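Side-chain contacts in putative nisin-resistance protein (Streptococcus agalactiae 515, PDB 4Y68), which probably confers resistance to the lantibiotic nisin by cleaving it, acting as a peptidase of family S41: residues A[153-158]-A[173-178]; A[167-172]-A[194-199]; A[180-185]-A[234-239]. All blocks are in the same frame, centred on the assembly; numbering follows the deposited sequence.

Contact 1: A[153-158]-A[173-178]; sequences LILDLS and ASILPN
I175 lies against two leucines of strand 152-156, and each of its two branches takes a different one. Its CD1 meets CD1 of L155 at 3.9 Å, the two side chains reaching toward each other tip to tip, while its CG2 approaches CD1 of L153 more loosely, at 4.3 Å. No polar atom bridges the two segments: the contact is methyl against methyl, and all three residues are buried. The fork is set by the first torsion of I175 (chi1 48°), which places CG1 between the backbone N and the carbonyl carbon and so turns the longer arm toward L155. Behind it, L176 N is hydrogen-bonded to A173 O, so I175 lies within the tight turn of chain that this bond closes.

On the strand side, L153 and L155 share one face, two residues apart, and the chain turns at the strand's end. There D156 OD1 accepts the backbone N of S158 (3.0 Å), an Asx turn in which the N-H comes from above the carboxylate plane. The same oxygen takes S158 OG at 2.7 Å on its syn lone pair. Both bonds thus come from S158 and fix the turn that follows the strand, away from I175.

Strand 152-156 runs in the interior of the mixed sheet, between strands 118-122 and 218-222, to both of which it is hydrogen-bonded. Helix 131-147 packs beside the contact: its L145 touches both L153 and I175.

Contact 2: A[167-172]-A[194-199]; sequences PMIGGL and ITMKNI
I169 of helix 165-171 packs against M196 and I199, where the helix meets the chain leaving the beta hairpin of strands 180-185 and 191-195. Its CG2 branch does most of the touching. Sitting anti to the backbone N, CG2 meets M196 CE at 3.8 Å and I199 CG1 at 4.0 Å, whereas the longer CG1 arm leads away from this loop.

The two partners come in at different angles. The side chains of I169 and I199 cross at about a right angle, with I199 CD1 also lying over CG2 and CB of I169. M196 crosses I169 obliquely: bent at both chi2 (53°) and chi3 (73°), its chain curls back so that SD and CE come near the isoleucine although CB does not aim at it.

Within the loop, I199 N is hydrogen-bonded to M196 O, and T195 N to N198 OD1 (3.0 Å), the donor lying above the amide's carbonyl plane. R208 adds a second grip, its NH1 on M196 O and its NH2 on I199 O. Beside I169, G170 brings bare backbone to the interface: its N lies 4.4 Å from I199 CG2.

Contact 3: A[180-185]-A[234-239]; sequences TLFHYT and FLSFKG
S236 has the most surface buried here, and it spends it on L181 and F182 of strand 180-185. Its CB and OG lie alongside CB and CG of L181, the closest side-chain atoms being S236 OG and L181 CB at 3.8 Å. The same oxygen sits in the plane of the F182 ring, at its edge, 3.9 Å from F182 CD1. It meets the aromatic by packing, since its hydrogen bond goes back to M232 O. The hydroxyl is therefore satisfied by the backbone of M232, a residue of helix 229-235, and presents a small, compact surface to the strand. Its chi1 of -55° holds OG beside the backbone N, where that bond is possible.

L181 contributes through backbone as well as side chain. Its carbonyl O comes within 3.7 Å of S236 CA, and it is linked to L235 O through a water that donates one proton to each, at 2.7 Å from L181 O and 2.8 Å from L235 O. L181 O and L235 O, 4.0 Å apart, thus share this one water. L235 O also accepts K238 N, which closes the type I turn from L235 to K238. F182, third of the group, has CG between its backbone N and carbonyl carbon (chi1 57°), and this brings the ring's edge to the serine.

R278 ties the backbones together from outside, binding T180 O through NH1 and both S236 O and K238 O through NH2. Consecutive residues L181 and F182 both face I194 on the paired strand 191-195: this is a classic beta bulge, packed against the type I turn of L235 to K238.

How the contacts relate
All three contacts are buried and adjoin one another, yet they serve different parts of the fold. Contact 1 sets a loop against a strand of the mixed sheet, whereas contacts 2 and 3 reach the antiparallel one through neighbouring strands, joined by probable hydrogen bonds between I194 and the pair L181 and F182. L176, in the loop of contact 1, touches both of the others: its CB lies 3.6 Å from M196 CE of contact 2, and its CD2 packs on F237 of contact 3, a ring that also touches L155 and I175. Chemistry follows position. Contacts 1 and 2 meet across their segments by aliphatic and thioether packing, while contact 3, at a bulged strand, adds a serine and a bridging water.

Contact 1: A[153-158]-A[173-178]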
ATOM      1  N   LEU A 153       2.986  12.470 -19.190  1.00 32.71           N
ATOM      2  CA  LEU A 153       1.951  11.735 -18.454  1.00 28.40           C
ATOM      3  C   LEU A 153       1.487  12.464 -17.186  1.00 29.23           C
ATOM      4  O   LEU A 153       2.254  13.163 -16.529  1.00 27.39           O
ATOM      5  CB  LEU A 153       2.469  10.345 -18.097  1.00 28.37           C
ATOM      6  CG  LEU A 153       2.760   9.439 -19.300  1.00 32.31           C
ATOM      7  CD1 LEU A 153       3.604   8.210 -18.935  1.00 23.22           C
ATOM      8  CD2 LEU A 153       1.456   9.003 -19.939  1.00 25.83           C
ATOM      9  N   ILE A 154       0.212  12.327 -16.860  1.00 30.93           N
ATOM     10  CA  ILE A 154      -0.256  12.723 -15.543  1.00 26.45           C
ATOM     11  C   ILE A 154      -0.761  11.469 -14.866  1.00 25.98           C
ATOM     12  O   ILE A 154      -1.627  10.781 -15.395  1.00 29.43           O
ATOM     13  CB  ILE A 154      -1.373  13.774 -15.577  1.00 28.73           C
ATOM     14  CG1 ILE A 154      -0.938  14.976 -16.399  1.00 27.89           C
ATOM     15  CG2 ILE A 154      -1.740  14.197 -14.150  1.00 24.51           C
ATOM     16  CD1 ILE A 154      -1.906  16.129 -16.349  1.00 30.25           C
ATOM     17  N   LEU A 155      -0.180  11.159 -13.712  1.00 27.06           N
ATOM     18  CA  LEU A 155      -0.524   9.977 -12.948  1.00 21.14           C
ATOM     19  C   LEU A 155      -1.297  10.451 -11.755  1.00 20.37           C
ATOM     20  O   LEU A 155      -0.756  11.152 -10.926  1.00 24.36           O
ATOM     21  CB  LEU A 155       0.716   9.228 -12.498  1.00 22.69           C
ATOM     22  CG  LEU A 155       1.689   8.752 -13.572  1.00 25.64           C
ATOM     23  CD1 LEU A 155       2.821   7.992 -12.905  1.00 24.01           C
ATOM     24  CD2 LEU A 155       0.973   7.885 -14.596  1.00 22.28           C
ATOM     25  N   ASP A 156      -2.560  10.063 -11.662  1.00 23.52           N
ATOM     26  CA  ASP A 156      -3.449  10.599 -10.644  1.00 21.51           C
ATOM     27  C   ASP A 156      -3.740   9.548  -9.578  1.00 21.42           C
ATOM     28  O   ASP A 156      -4.420   8.542  -9.842  1.00 22.33           O
ATOM     29  CB  ASP A 156      -4.745  11.105 -11.286  1.00 23.70           C
ATOM     30  CG  ASP A 156      -5.694  11.730 -10.280  1.00 24.89           C
ATOM     31  OD1 ASP A 156      -5.267  12.030  -9.125  1.00 25.49           O
ATOM     32  OD2 ASP A 156      -6.870  11.927 -10.654  1.00 24.08           O
ATOM     33  N   LEU A 157      -3.203   9.803  -8.381  1.00 22.13           N
ATOM     34  CA  LEU A 157      -3.337   8.923  -7.226  1.00 20.87           C
ATOM     35  C   LEU A 157      -4.304   9.485  -6.193  1.00 22.78           C
ATOM     36  O   LEU A 157      -4.383   8.949  -5.088  1.00 19.34           O
ATOM     37  CB  LEU A 157      -1.961   8.681  -6.562  1.00 18.89           C
ATOM     38  CG  LEU A 157      -0.872   7.981  -7.408  1.00 21.96           C
ATOM     39  CD1 LEU A 157       0.515   8.179  -6.824  1.00 19.71           C
ATOM     40  CD2 LEU A 157      -1.146   6.498  -7.620  1.00 16.34           C
ATOM     41  N   SER A 158      -4.999  10.577  -6.529  1.00 19.39           N
ATOM     42  CA  SER A 158      -6.074  11.100  -5.653  1.00 20.55           C
ATOM     43  C   SER A 158      -7.005   9.991  -5.204  1.00 23.72           C
ATOM     44  O   SER A 158      -7.400   9.152  -6.009  1.00 25.69           O
ATOM     45  CB  SER A 158      -6.914  12.173  -6.361  1.00 22.26           C
ATOM     46  OG  SER A 158      -6.122  13.247  -6.837  1.00 24.07           O
ATOM     47  N   ALA A 173       5.394  -0.521 -14.437  1.00 25.17           N
ATOM     48  CA  ALA A 173       6.755  -1.051 -14.538  1.00 26.18           C
ATOM     49  C   ALA A 173       7.551  -0.339 -15.612  1.00 26.44           C
ATOM     50  O   ALA A 173       8.716  -0.016 -15.413  1.00 25.66           O
ATOM     51  CB  ALA A 173       6.741  -2.556 -14.810  1.00 22.81           C
ATOM     52  N   SER A 174       6.916  -0.084 -16.749  1.00 28.69           N
ATOM     53  CA  SER A 174       7.608   0.524 -17.880  1.00 26.48           C
ATOM     54  C   SER A 174       8.158   1.920 -17.579  1.00 28.57           C
ATOM     55  O   SER A 174       9.050   2.404 -18.298  1.00 29.41           O
ATOM     56  CB  SER A 174       6.669   0.583 -19.111  1.00 31.75           C
ATOM     57  OG  SER A 174       5.805   1.717 -19.065  1.00 26.34           O
ATOM     58  N   ILE A 175       7.644   2.587 -16.543  1.00 24.30           N
ATOM     59  CA  ILE A 175       8.175   3.912 -16.203  1.00 24.49           C
ATOM     60  C   ILE A 175       8.898   3.945 -14.856  1.00 27.04           C
ATOM     61  O   ILE A 175       9.180   5.019 -14.319  1.00 25.47           O
ATOM     62  CB  ILE A 175       7.081   5.022 -16.190  1.00 25.08           C
ATOM     63  CG1 ILE A 175       5.850   4.590 -15.401  1.00 24.00           C
ATOM     64  CG2 ILE A 175       6.670   5.421 -17.625  1.00 23.70           C
ATOM     65  CD1 ILE A 175       4.771   5.642 -15.356  1.00 19.79           C
ATOM     66  N   LEU A 176       9.235   2.778 -14.330  1.00 22.13           N
ATOM     67  CA  LEU A 176       9.995   2.714 -13.077  1.00 27.25           C
ATOM     68  C   LEU A 176      11.353   2.015 -13.266  1.00 24.91           C
ATOM     69  O   LEU A 176      11.531   1.203 -14.160  1.00 25.23           O
ATOM     70  CB  LEU A 176       9.184   1.996 -11.988  1.00 23.02           C
ATOM     71  CG  LEU A 176       8.037   2.745 -11.285  1.00 22.14           C
ATOM     72  CD1 LEU A 176       7.147   1.758 -10.533  1.00 19.25           C
ATOM     73  CD2 LEU A 176       8.552   3.805 -10.354  1.00 18.35           C
ATOM     74  N   PRO A 177      12.311   2.320 -12.397  1.00 25.21           N
ATOM     75  CA  PRO A 177      13.654   1.742 -12.464  1.00 24.41           C
ATOM     76  C   PRO A 177      13.615   0.251 -12.214  1.00 27.60           C
ATOM     77  O   PRO A 177      12.777  -0.185 -11.418  1.00 25.29           O
ATOM     78  CB  PRO A 177      14.408   2.453 -11.323  1.00 24.36           C
ATOM     79  CG  PRO A 177      13.613   3.639 -11.023  1.00 28.04           C
ATOM     80  CD  PRO A 177      12.190   3.294 -11.303  1.00 25.58           C
ATOM     81  N   ASN A 178      14.489  -0.516 -12.861  1.00 24.33           N
ATOM     82  CA  ASN A 178      14.709  -1.900 -12.443  1.00 26.95           C
ATOM     83  C   ASN A 178      15.738  -1.908 -11.322  1.00 27.51           C
ATOM     84  O   ASN A 178      16.857  -2.362 -11.496  1.00 28.51           O
ATOM     85  CB  ASN A 178      15.177  -2.767 -13.609  1.00 26.55           C
ATOM     86  CG  ASN A 178      15.288  -4.226 -13.236  1.00 30.85           C
ATOM     87  OD1 ASN A 178      14.561  -4.721 -12.379  1.00 31.45           O
ATOM     88  ND2 ASN A 178      16.210  -4.922 -13.870  1.00 38.28           N
TER

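Contact 2: A[167-172]-A[194-199]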
ATOM      1  N   PRO A 167      -0.283  -5.081  -8.556  1.00 23.34           N
ATOM      2  CA  PRO A 167      -0.815  -4.519  -9.806  1.00 22.42           C
ATOM      3  C   PRO A 167      -0.505  -3.025  -9.999  1.00 26.51           C
ATOM      4  O   PRO A 167      -0.419  -2.536 -11.142  1.00 21.67           O
ATOM      5  CB  PRO A 167      -2.325  -4.743  -9.670  1.00 27.08           C
ATOM      6  CG  PRO A 167      -2.564  -5.004  -8.199  1.00 23.26           C
ATOM      7  CD  PRO A 167      -1.337  -5.675  -7.718  1.00 19.99           C
ATOM      8  N   MET A 168      -0.344  -2.297  -8.895  1.00 25.08           N
ATOM      9  CA  MET A 168      -0.006  -0.873  -8.970  1.00 27.45           C
ATOM     10  C   MET A 168       1.413  -0.665  -9.462  1.00 24.90           C
ATOM     11  O   MET A 168       1.651   0.050 -10.445  1.00 28.62           O
ATOM     12  CB  MET A 168      -0.182  -0.190  -7.605  1.00 23.84           C
ATOM     13  CG  MET A 168      -1.610  -0.085  -7.188  1.00 26.25           C
ATOM     14  SD  MET A 168      -1.852   0.956  -5.748  1.00 24.82           S
ATOM     15  CE  MET A 168      -3.395   0.213  -5.237  1.00 18.21           C
ATOM     16  N   ILE A 169       2.367  -1.278  -8.776  1.00 25.78           N
ATOM     17  CA  ILE A 169       3.747  -1.126  -9.189  1.00 24.47           C
ATOM     18  C   ILE A 169       3.928  -1.811 -10.530  1.00 23.54           C
ATOM     19  O   ILE A 169       4.547  -1.258 -11.428  1.00 28.40           O
ATOM     20  CB  ILE A 169       4.744  -1.718  -8.174  1.00 22.17           C
ATOM     21  CG1 ILE A 169       4.736  -0.917  -6.870  1.00 21.40           C
ATOM     22  CG2 ILE A 169       6.148  -1.702  -8.774  1.00 20.44           C
ATOM     23  CD1 ILE A 169       5.131   0.528  -7.027  1.00 22.28           C
ATOM     24  N   GLY A 170       3.382  -3.013 -10.658  1.00 20.44           N
ATOM     25  CA  GLY A 170       3.484  -3.777 -11.893  1.00 29.84           C
ATOM     26  C   GLY A 170       3.009  -3.077 -13.166  1.00 29.42           C
ATOM     27  O   GLY A 170       3.694  -3.084 -14.190  1.00 31.68           O
ATOM     28  N   GLY A 171       1.836  -2.464 -13.111  1.00 25.08           N
ATOM     29  CA  GLY A 171       1.301  -1.786 -14.271  1.00 24.16           C
ATOM     30  C   GLY A 171       2.167  -0.605 -14.668  1.00 25.42           C
ATOM     31  O   GLY A 171       2.210  -0.225 -15.833  1.00 31.90           O
ATOM     32  N   LEU A 172       2.869  -0.031 -13.700  1.00 24.88           N
ATOM     33  CA  LEU A 172       3.696   1.143 -13.947  1.00 24.40           C
ATOM     34  C   LEU A 172       5.153   0.768 -14.213  1.00 25.48           C
ATOM     35  O   LEU A 172       6.034   1.641 -14.234  1.00 22.97           O
ATOM     36  CB  LEU A 172       3.609   2.106 -12.764  1.00 18.16           C
ATOM     37  CG  LEU A 172       2.177   2.577 -12.456  1.00 24.03           C
ATOM     38  CD1 LEU A 172       2.046   3.270 -11.099  1.00 22.70           C
ATOM     39  CD2 LEU A 172       1.644   3.485 -13.563  1.00 20.69           C
ATOM     40  N   ILE A 194      12.538  -2.935  -1.132  1.00 25.42           N
ATOM     41  CA  ILE A 194      11.637  -3.388  -2.190  1.00 26.13           C
ATOM     42  C   ILE A 194      12.191  -2.908  -3.548  1.00 24.58           C
ATOM     43  O   ILE A 194      12.311  -1.709  -3.784  1.00 23.27           O
ATOM     44  CB  ILE A 194      10.206  -2.879  -1.988  1.00 26.14           C
ATOM     45  CG1 ILE A 194       9.615  -3.413  -0.677  1.00 24.91           C
ATOM     46  CG2 ILE A 194       9.334  -3.223  -3.198  1.00 26.07           C
ATOM     47  CD1 ILE A 194       9.588  -4.947  -0.571  1.00 28.62           C
ATOM     48  N   THR A 195      12.585  -3.851  -4.399  1.00 24.76           N
ATOM     49  CA  THR A 195      13.098  -3.560  -5.736  1.00 26.64           C
ATOM     50  C   THR A 195      12.084  -4.059  -6.739  1.00 27.37           C
ATOM     51  O   THR A 195      11.150  -4.776  -6.376  1.00 28.13           O
ATOM     52  CB  THR A 195      14.466  -4.264  -6.055  1.00 28.81           C
ATOM     53  OG1 THR A 195      14.267  -5.686  -6.126  1.00 32.67           O
ATOM     54  CG2 THR A 195      15.500  -3.969  -5.001  1.00 30.44           C
ATOM     55  N   MET A 196      12.289  -3.721  -8.002  1.00 26.09           N
ATOM     56  CA  MET A 196      11.385  -4.184  -9.031  1.00 28.44           C
ATOM     57  C   MET A 196      11.403  -5.716  -9.101  1.00 28.27           C
ATOM     58  O   MET A 196      10.386  -6.318  -9.374  1.00 31.17           O
ATOM     59  CB  MET A 196      11.736  -3.539 -10.379  1.00 28.44           C
ATOM     60  CG  MET A 196      10.701  -3.760 -11.481  1.00 27.58           C
ATOM     61  SD  MET A 196       8.998  -3.299 -11.072  1.00 26.89           S
ATOM     62  CE  MET A 196       9.095  -1.524 -11.104  1.00 21.40           C
ATOM     63  N   LYS A 197      12.533  -6.352  -8.791  1.00 33.20           N
ATOM     64  CA  LYS A 197      12.599  -7.830  -8.703  1.00 33.32           C
ATOM     65  C   LYS A 197      11.700  -8.473  -7.629  1.00 32.00           C
ATOM     66  O   LYS A 197      11.114  -9.529  -7.846  1.00 33.16           O
ATOM     67  CB  LYS A 197      14.037  -8.273  -8.451  1.00 32.90           C
ATOM     68  CG  LYS A 197      15.014  -7.768  -9.476  1.00 40.71           C
ATOM     69  CD  LYS A 197      16.408  -7.548  -8.869  1.00 50.55           C
ATOM     70  CE  LYS A 197      17.277  -8.818  -8.860  1.00 56.35           C
ATOM     71  NZ  LYS A 197      16.792  -9.914  -7.960  1.00 58.79           N
ATOM     72  N   ASN A 198      11.601  -7.870  -6.454  1.00 33.28           N
ATOM     73  CA  ASN A 198      10.667  -8.386  -5.453  1.00 32.83           C
ATOM     74  C   ASN A 198       9.187  -8.296  -5.886  1.00 34.51           C
ATOM     75  O   ASN A 198       8.301  -8.731  -5.140  1.00 36.94           O
ATOM     76  CB  ASN A 198      10.815  -7.652  -4.117  1.00 28.80           C
ATOM     77  CG  ASN A 198      12.238  -7.597  -3.624  1.00 33.75           C
ATOM     78  OD1 ASN A 198      12.689  -6.540  -3.181  1.00 33.22           O
ATOM     79  ND2 ASN A 198      12.960  -8.720  -3.701  1.00 30.75           N
ATOM     80  N   ILE A 199       8.917  -7.708  -7.054  1.00 28.67           N
ATOM     81  CA  ILE A 199       7.546  -7.557  -7.532  1.00 27.84           C
ATOM     82  C   ILE A 199       7.221  -8.726  -8.443  1.00 33.39           C
ATOM     83  O   ILE A 199       7.906  -8.930  -9.436  1.00 33.84           O
ATOM     84  CB  ILE A 199       7.334  -6.235  -8.307  1.00 28.37           C
ATOM     85  CG1 ILE A 199       7.852  -5.041  -7.504  1.00 25.97           C
ATOM     86  CG2 ILE A 199       5.851  -6.051  -8.666  1.00 27.26           C
ATOM     87  CD1 ILE A 199       6.981  -4.693  -6.316  1.00 21.54           C
TER

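Contact 3: A[180-185]-A[234-239]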
ATOM      1  N   THR A 180      16.105  -0.341  -6.793  1.00 22.01           N
ATOM      2  CA  THR A 180      15.467  -0.049  -5.530  1.00 26.33           C
ATOM      3  C   THR A 180      14.252   0.863  -5.709  1.00 22.90           C
ATOM      4  O   THR A 180      14.317   1.865  -6.390  1.00 22.14           O
ATOM      5  CB  THR A 180      16.476   0.595  -4.567  1.00 27.71           C
ATOM      6  OG1 THR A 180      17.389  -0.410  -4.097  1.00 25.03           O
ATOM      7  CG2 THR A 180      15.764   1.226  -3.396  1.00 22.54           C
ATOM      8  N   LEU A 181      13.136   0.477  -5.113  1.00 23.21           N
ATOM      9  CA  LEU A 181      11.940   1.310  -5.116  1.00 19.42           C
ATOM     10  C   LEU A 181      11.815   2.115  -3.818  1.00 20.25           C
ATOM     11  O   LEU A 181      11.630   3.332  -3.864  1.00 20.16           O
ATOM     12  CB  LEU A 181      10.703   0.444  -5.344  1.00 19.75           C
ATOM     13  CG  LEU A 181      10.266   0.221  -6.797  1.00 26.82           C
ATOM     14  CD1 LEU A 181      11.309   0.619  -7.829  1.00 19.79           C
ATOM     15  CD2 LEU A 181       9.802  -1.203  -7.008  1.00 24.74           C
ATOM     16  N   PHE A 182      11.882   1.435  -2.675  1.00 17.14           N
ATOM     17  CA  PHE A 182      12.002   2.094  -1.371  1.00 20.93           C
ATOM     18  C   PHE A 182      12.644   1.099  -0.396  1.00 22.93           C
ATOM     19  O   PHE A 182      12.796  -0.067  -0.732  1.00 22.95           O
ATOM     20  CB  PHE A 182      10.634   2.600  -0.847  1.00 18.18           C
ATOM     21  CG  PHE A 182       9.590   1.520  -0.729  1.00 21.28           C
ATOM     22  CD1 PHE A 182       8.754   1.224  -1.793  1.00 18.54           C
ATOM     23  CD2 PHE A 182       9.458   0.790   0.432  1.00 20.88           C
ATOM     24  CE1 PHE A 182       7.802   0.220  -1.693  1.00 22.60           C
ATOM     25  CE2 PHE A 182       8.499  -0.209   0.537  1.00 22.20           C
ATOM     26  CZ  PHE A 182       7.677  -0.498  -0.519  1.00 21.97           C
ATOM     27  N   HIS A 183      13.043   1.564   0.790  1.00 24.96           N
ATOM     28  CA  HIS A 183      13.556   0.671   1.857  1.00 23.38           C
ATOM     29  C   HIS A 183      12.593   0.572   3.039  1.00 22.55           C
ATOM     30  O   HIS A 183      11.724   1.421   3.224  1.00 23.68           O
ATOM     31  CB  HIS A 183      14.903   1.161   2.390  1.00 23.95           C
ATOM     32  CG  HIS A 183      15.867   1.558   1.324  1.00 25.12           C
ATOM     33  ND1 HIS A 183      16.679   0.652   0.679  1.00 29.50           N
ATOM     34  CD2 HIS A 183      16.170   2.771   0.809  1.00 27.04           C
ATOM     35  CE1 HIS A 183      17.433   1.288  -0.197  1.00 30.13           C
ATOM     36  NE2 HIS A 183      17.145   2.576  -0.138  1.00 30.21           N
ATOM     37  N   TYR A 184      12.760  -0.450   3.865  1.00 24.90           N
ATOM     38  CA  TYR A 184      11.990  -0.499   5.093  1.00 23.45           C
ATOM     39  C   TYR A 184      12.777  -1.251   6.168  1.00 25.03           C
ATOM     40  O   TYR A 184      13.522  -2.190   5.877  1.00 27.54           O
ATOM     41  CB  TYR A 184      10.600  -1.122   4.847  1.00 21.51           C
ATOM     42  CG  TYR A 184      10.612  -2.552   4.375  1.00 22.81           C
ATOM     43  CD1 TYR A 184      11.020  -2.882   3.080  1.00 28.85           C
ATOM     44  CD2 TYR A 184      10.207  -3.580   5.216  1.00 27.92           C
ATOM     45  CE1 TYR A 184      11.029  -4.215   2.642  1.00 28.25           C
ATOM     46  CE2 TYR A 184      10.213  -4.900   4.797  1.00 31.91           C
ATOM     47  CZ  TYR A 184      10.629  -5.216   3.513  1.00 29.07           C
ATOM     48  OH  TYR A 184      10.624  -6.528   3.111  1.00 33.22           O
ATOM     49  N   THR A 185      12.628  -0.814   7.413  1.00 23.80           N
ATOM     50  CA  THR A 185      13.359  -1.399   8.539  1.00 25.92           C
ATOM     51  C   THR A 185      12.411  -1.897   9.624  1.00 22.55           C
ATOM     52  O   THR A 185      11.491  -1.174   9.987  1.00 22.67           O
ATOM     53  CB  THR A 185      14.321  -0.356   9.152  1.00 26.51           C
ATOM     54  OG1 THR A 185      15.172   0.153   8.123  1.00 26.17           O
ATOM     55  CG2 THR A 185      15.157  -0.961  10.310  1.00 26.14           C
ATOM     56  N   PHE A 234       3.781   6.120  -4.720  1.00 19.95           N
ATOM     57  CA  PHE A 234       4.285   7.480  -4.862  1.00 17.71           C
ATOM     58  C   PHE A 234       5.771   7.539  -4.516  1.00 21.26           C
ATOM     59  O   PHE A 234       6.529   8.140  -5.240  1.00 20.96           O
ATOM     60  CB  PHE A 234       3.500   8.451  -3.962  1.00 21.25           C
ATOM     61  CG  PHE A 234       3.905   9.899  -4.106  1.00 20.90           C
ATOM     62  CD1 PHE A 234       4.540  10.356  -5.244  1.00 28.49           C
ATOM     63  CD2 PHE A 234       3.647  10.804  -3.093  1.00 30.50           C
ATOM     64  CE1 PHE A 234       4.913  11.686  -5.373  1.00 27.31           C
ATOM     65  CE2 PHE A 234       4.016  12.142  -3.214  1.00 31.07           C
ATOM     66  CZ  PHE A 234       4.650  12.577  -4.356  1.00 30.43           C
ATOM     67  N   LEU A 235       6.190   6.925  -3.405  1.00 19.74           N
ATOM     68  CA  LEU A 235       7.608   6.964  -3.027  1.00 20.94           C
ATOM     69  C   LEU A 235       8.509   6.346  -4.093  1.00 19.86           C
ATOM     70  O   LEU A 235       9.640   6.771  -4.268  1.00 21.23           O
ATOM     71  CB  LEU A 235       7.837   6.254  -1.691  1.00 22.72           C
ATOM     72  CG  LEU A 235       7.263   7.043  -0.522  1.00 22.93           C
ATOM     73  CD1 LEU A 235       7.603   6.387   0.824  1.00 22.67           C
ATOM     74  CD2 LEU A 235       7.800   8.466  -0.592  1.00 20.70           C
ATOM     75  N   SER A 236       8.000   5.349  -4.809  1.00 22.45           N
ATOM     76  CA  SER A 236       8.804   4.644  -5.803  1.00 22.36           C
ATOM     77  C   SER A 236       9.222   5.531  -6.980  1.00 22.23           C
ATOM     78  O   SER A 236      10.113   5.158  -7.729  1.00 24.05           O
ATOM     79  CB  SER A 236       8.044   3.442  -6.341  1.00 22.04           C
ATOM     80  OG  SER A 236       7.628   2.599  -5.300  1.00 21.28           O
ATOM     81  N   PHE A 237       8.563   6.681  -7.143  1.00 24.06           N
ATOM     82  CA  PHE A 237       8.929   7.669  -8.175  1.00 25.42           C
ATOM     83  C   PHE A 237       9.808   8.796  -7.641  1.00 27.58           C
ATOM     84  O   PHE A 237      10.307   9.611  -8.419  1.00 29.16           O
ATOM     85  CB  PHE A 237       7.679   8.295  -8.810  1.00 19.15           C
ATOM     86  CG  PHE A 237       6.881   7.338  -9.665  1.00 21.71           C
ATOM     87  CD1 PHE A 237       7.092   7.270 -11.034  1.00 18.60           C
ATOM     88  CD2 PHE A 237       5.915   6.517  -9.100  1.00 19.46           C
ATOM     89  CE1 PHE A 237       6.361   6.399 -11.830  1.00 19.92           C
ATOM     90  CE2 PHE A 237       5.186   5.638  -9.880  1.00 20.74           C
ATOM     91  CZ  PHE A 237       5.405   5.583 -11.261  1.00 24.29           C
ATOM     92  N   LYS A 238       9.991   8.859  -6.324  1.00 22.74           N
ATOM     93  CA  LYS A 238      10.695   9.993  -5.718  1.00 28.42           C
ATOM     94  C   LYS A 238      12.157  10.029  -6.090  1.00 27.10           C
ATOM     95  O   LYS A 238      12.834   9.008  -6.086  1.00 30.29           O
ATOM     96  CB  LYS A 238      10.556   9.975  -4.200  1.00 27.26           C
ATOM     97  CG  LYS A 238       9.403  10.825  -3.704  1.00 31.94           C
ATOM     98  CD  LYS A 238       9.885  12.138  -3.160  1.00 35.15           C
ATOM     99  CE  LYS A 238      10.966  11.884  -2.122  1.00 41.44           C
ATOM    100  NZ  LYS A 238      11.510  13.120  -1.505  1.00 44.06           N
ATOM    101  N   GLY A 239      12.639  11.220  -6.409  1.00 24.40           N
ATOM    102  CA  GLY A 239      13.991  11.385  -6.901  1.00 29.43           C
ATOM    103  C   GLY A 239      14.189  11.124  -8.389  1.00 31.70           C
ATOM    104  O   GLY A 239      15.268  11.399  -8.922  1.00 33.34           O
TER
HETATM  105  O   HOH W   1      12.180   5.948  -3.426  1.00 21.88           O